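Local coordinates for protein glycerol Dehydrogenase (Unidentified, PDB 5XN8) that probably catalyses the NAD-dependent oxidation of glycerol to dihydroxyacetone, letting microorganisms use glycerol as a carbon source under anaerobic conditions, at residues E72-I77 and G104-L109. Numbering follows the deposited sequence.
Sequences EIRRLI and GYYQKL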
loop_
_atom_site.group_PDB
_atom_site.type_symbol
_atom_site.label_atom_id
_atom_site.label_comp_id
_atom_site.label_asym_id
_atom_site.label_seq_id
_atom_site.Cartn_x
_atom_site.Cartn_y
_atom_site.Cartn_z
ATOM N N GLU A 72 6.094 -28.380 -53.747
ATOM C CA GLU A 72 5.781 -26.992 -54.072
ATOM C C GLU A 72 7.025 -26.105 -54.002
ATOM O O GLU A 72 7.226 -25.263 -54.873
ATOM C CB GLU A 72 4.678 -26.459 -53.138
ATOM C CG GLU A 72 4.151 -25.059 -53.462
ATOM C CD GLU A 72 3.457 -24.948 -54.812
ATOM O OE1 GLU A 72 3.096 -25.979 -55.418
ATOM O OE2 GLU A 72 3.255 -23.808 -55.276
ATOM N N ILE A 73 7.855 -26.311 -52.979
ATOM C CA ILE A 73 9.141 -25.597 -52.828
ATOM C C ILE A 73 10.013 -25.797 -54.066
ATOM O O ILE A 73 10.485 -24.816 -54.649
ATOM C CB ILE A 73 9.909 -26.057 -51.551
ATOM C CG1 ILE A 73 9.183 -25.585 -50.282
ATOM C CG2 ILE A 73 11.349 -25.554 -51.525
ATOM C CD1 ILE A 73 9.498 -26.438 -49.076
ATOM N N ARG A 74 10.200 -27.061 -54.466
ATOM C CA ARG A 74 11.042 -27.402 -55.620
ATOM C C ARG A 74 10.483 -26.872 -56.943
ATOM O O ARG A 74 11.262 -26.528 -57.833
ATOM C CB ARG A 74 11.272 -28.925 -55.712
ATOM C CG ARG A 74 12.279 -29.535 -54.728
ATOM C CD ARG A 74 12.481 -28.823 -53.416
ATOM N NE ARG A 74 13.530 -29.484 -52.627
ATOM C CZ ARG A 74 13.566 -29.588 -51.299
ATOM N NH1 ARG A 74 12.602 -29.085 -50.525
ATOM N NH2 ARG A 74 14.590 -30.228 -50.732
ATOM N N ARG A 75 9.155 -26.805 -57.065
ATOM C CA ARG A 75 8.514 -26.238 -58.260
ATOM C C ARG A 75 8.810 -24.740 -58.389
ATOM O O ARG A 75 9.144 -24.265 -59.470
ATOM C CB ARG A 75 6.995 -26.482 -58.232
ATOM C CG ARG A 75 6.267 -26.185 -59.546
ATOM C CD ARG A 75 4.750 -26.269 -59.390
ATOM N NE ARG A 75 4.217 -25.205 -58.529
ATOM C CZ ARG A 75 4.014 -23.931 -58.888
ATOM N NH1 ARG A 75 4.272 -23.506 -60.126
ATOM N NH2 ARG A 75 3.524 -23.068 -57.997
ATOM N N LEU A 76 8.688 -24.013 -57.279
ATOM C CA LEU A 76 8.912 -22.558 -57.253
ATOM C C LEU A 76 10.394 -22.187 -57.355
ATOM O O LEU A 76 10.735 -21.183 -57.989
ATOM C CB LEU A 76 8.307 -21.935 -55.992
ATOM C CG LEU A 76 6.778 -21.822 -55.932
ATOM C CD1 LEU A 76 6.329 -21.484 -54.523
ATOM C CD2 LEU A 76 6.236 -20.821 -56.947
ATOM N N ILE A 77 11.260 -22.982 -56.726
ATOM C CA ILE A 77 12.712 -22.826 -56.884
ATOM C C ILE A 77 13.121 -22.890 -58.353
ATOM O O ILE A 77 13.880 -22.038 -58.815
ATOM C CB ILE A 77 13.498 -23.869 -56.042
ATOM C CG1 ILE A 77 13.448 -23.466 -54.560
ATOM C CG2 ILE A 77 14.959 -23.963 -56.483
ATOM C CD1 ILE A 77 13.820 -24.569 -53.594
ATOM N N GLY A 104 14.347 -19.384 -49.642
ATOM C CA GLY A 104 15.481 -18.538 -49.258
ATOM C C GLY A 104 16.628 -19.323 -48.661
ATOM O O GLY A 104 17.798 -19.064 -48.977
ATOM N N TYR A 105 16.291 -20.295 -47.814
ATOM C CA TYR A 105 17.281 -21.186 -47.217
ATOM C C TYR A 105 18.031 -22.012 -48.265
ATOM O O TYR A 105 19.261 -21.942 -48.345
ATOM C CB TYR A 105 16.635 -22.126 -46.183
ATOM C CG TYR A 105 17.589 -23.206 -45.733
ATOM C CD1 TYR A 105 18.756 -22.882 -45.039
ATOM C CD2 TYR A 105 17.362 -24.545 -46.045
ATOM C CE1 TYR A 105 19.660 -23.865 -44.658
ATOM C CE2 TYR A 105 18.259 -25.535 -45.675
ATOM C CZ TYR A 105 19.402 -25.188 -44.977
ATOM O OH TYR A 105 20.298 -26.163 -44.602
ATOM N N TYR A 106 17.298 -22.784 -49.064
ATOM C CA TYR A 106 17.927 -23.681 -50.047
ATOM C C TYR A 106 18.699 -22.949 -51.157
ATOM O O TYR A 106 19.670 -23.490 -51.685
ATOM C CB TYR A 106 16.902 -24.657 -50.644
ATOM C CG TYR A 106 16.395 -25.681 -49.645
ATOM C CD1 TYR A 106 17.255 -26.632 -49.097
ATOM C CD2 TYR A 106 15.054 -25.705 -49.250
ATOM C CE1 TYR A 106 16.800 -27.566 -48.171
ATOM C CE2 TYR A 106 14.594 -26.623 -48.322
ATOM C CZ TYR A 106 15.463 -27.558 -47.784
ATOM O OH TYR A 106 14.999 -28.487 -46.875
ATOM N N GLN A 107 18.279 -21.730 -51.495
ATOM C CA GLN A 107 18.967 -20.907 -52.505
ATOM C C GLN A 107 19.966 -19.902 -51.925
ATOM O O GLN A 107 20.619 -19.195 -52.687
ATOM C CB GLN A 107 17.935 -20.170 -53.365
ATOM C CG GLN A 107 17.059 -21.090 -54.210
ATOM C CD GLN A 107 17.863 -21.891 -55.213
ATOM O OE1 GLN A 107 17.918 -23.116 -55.149
ATOM N NE2 GLN A 107 18.521 -21.193 -56.127
ATOM N N LYS A 108 20.091 -19.849 -50.598
ATOM C CA LYS A 108 20.955 -18.878 -49.909
ATOM C C LYS A 108 20.614 -17.446 -50.322
ATOM O O LYS A 108 21.481 -16.692 -50.766
ATOM C CB LYS A 108 22.439 -19.190 -50.155
ATOM C CG LYS A 108 22.839 -20.610 -49.802
ATOM C CD LYS A 108 24.351 -20.790 -49.901
ATOM C CE LYS A 108 24.750 -22.245 -49.702
ATOM N NZ LYS A 108 24.195 -23.131 -50.761
ATOM N N LEU A 109 19.331 -17.101 -50.182
ATOM C CA LEU A 109 18.816 -15.774 -50.549
ATOM C C LEU A 109 18.147 -15.100 -49.349
ATOM O O LEU A 109 17.635 -15.784 -48.451
ATOM C CB LEU A 109 17.803 -15.885 -51.698
ATOM C CG LEU A 109 18.253 -16.560 -53.003
ATOM C CD1 LEU A 109 17.051 -16.810 -53.890
ATOM C CD2 LEU A 109 19.306 -15.756 -53.761
#
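Arg74 reaches from helix 70-83 to the ring of Tyr106 on helix 94-107, two neighbouring helices of the parallel alpha/beta domain of an iron-containing alcohol dehydrogenase. The pair is a cation-pi contact at the surface: Arg74 CZ lies 4.6 Å from the centroid of the Tyr106 ring, 20° off its normal. Guanidinium and ring are tilted 46° apart rather than stacked flat, with Arg74 NH2 above one face, offset toward the rim. A bend at chi2 (27°) turns the arginine chain across to the ring; its long reach and delocalised charge suit a place where solvent is near. Tyr105 CD2 stands 3.6 Å above the centre of the opposite face, so the Tyr106 ring is held between an aromatic neighbour and a cation.

On the inner side of the arginine, two isoleucines one helical turn apart face helix 94-107, their branches offering apolar surface to the tyrosine. Ile73, buried against Thr99 and Ala102, brings CG2 to 4.4 Å from Tyr106 CD2, while Ile77 CD1 meets the base of the same tyrosine at CB. Lys108, with positive phi, makes the Schellman motif that follows the last turn. Just before it, Gln107 bends at chi2, turning its amide toward Ile77; glutamine suits this partly exposed place because its methylenes can lie on apolar neighbours such as Leu80 while the chain ends in a polar group. The two side chains meet at a slant, Gln107 OE1 in van der Waals contact with a methyl group, 3.4 Å from Ile77 CG2.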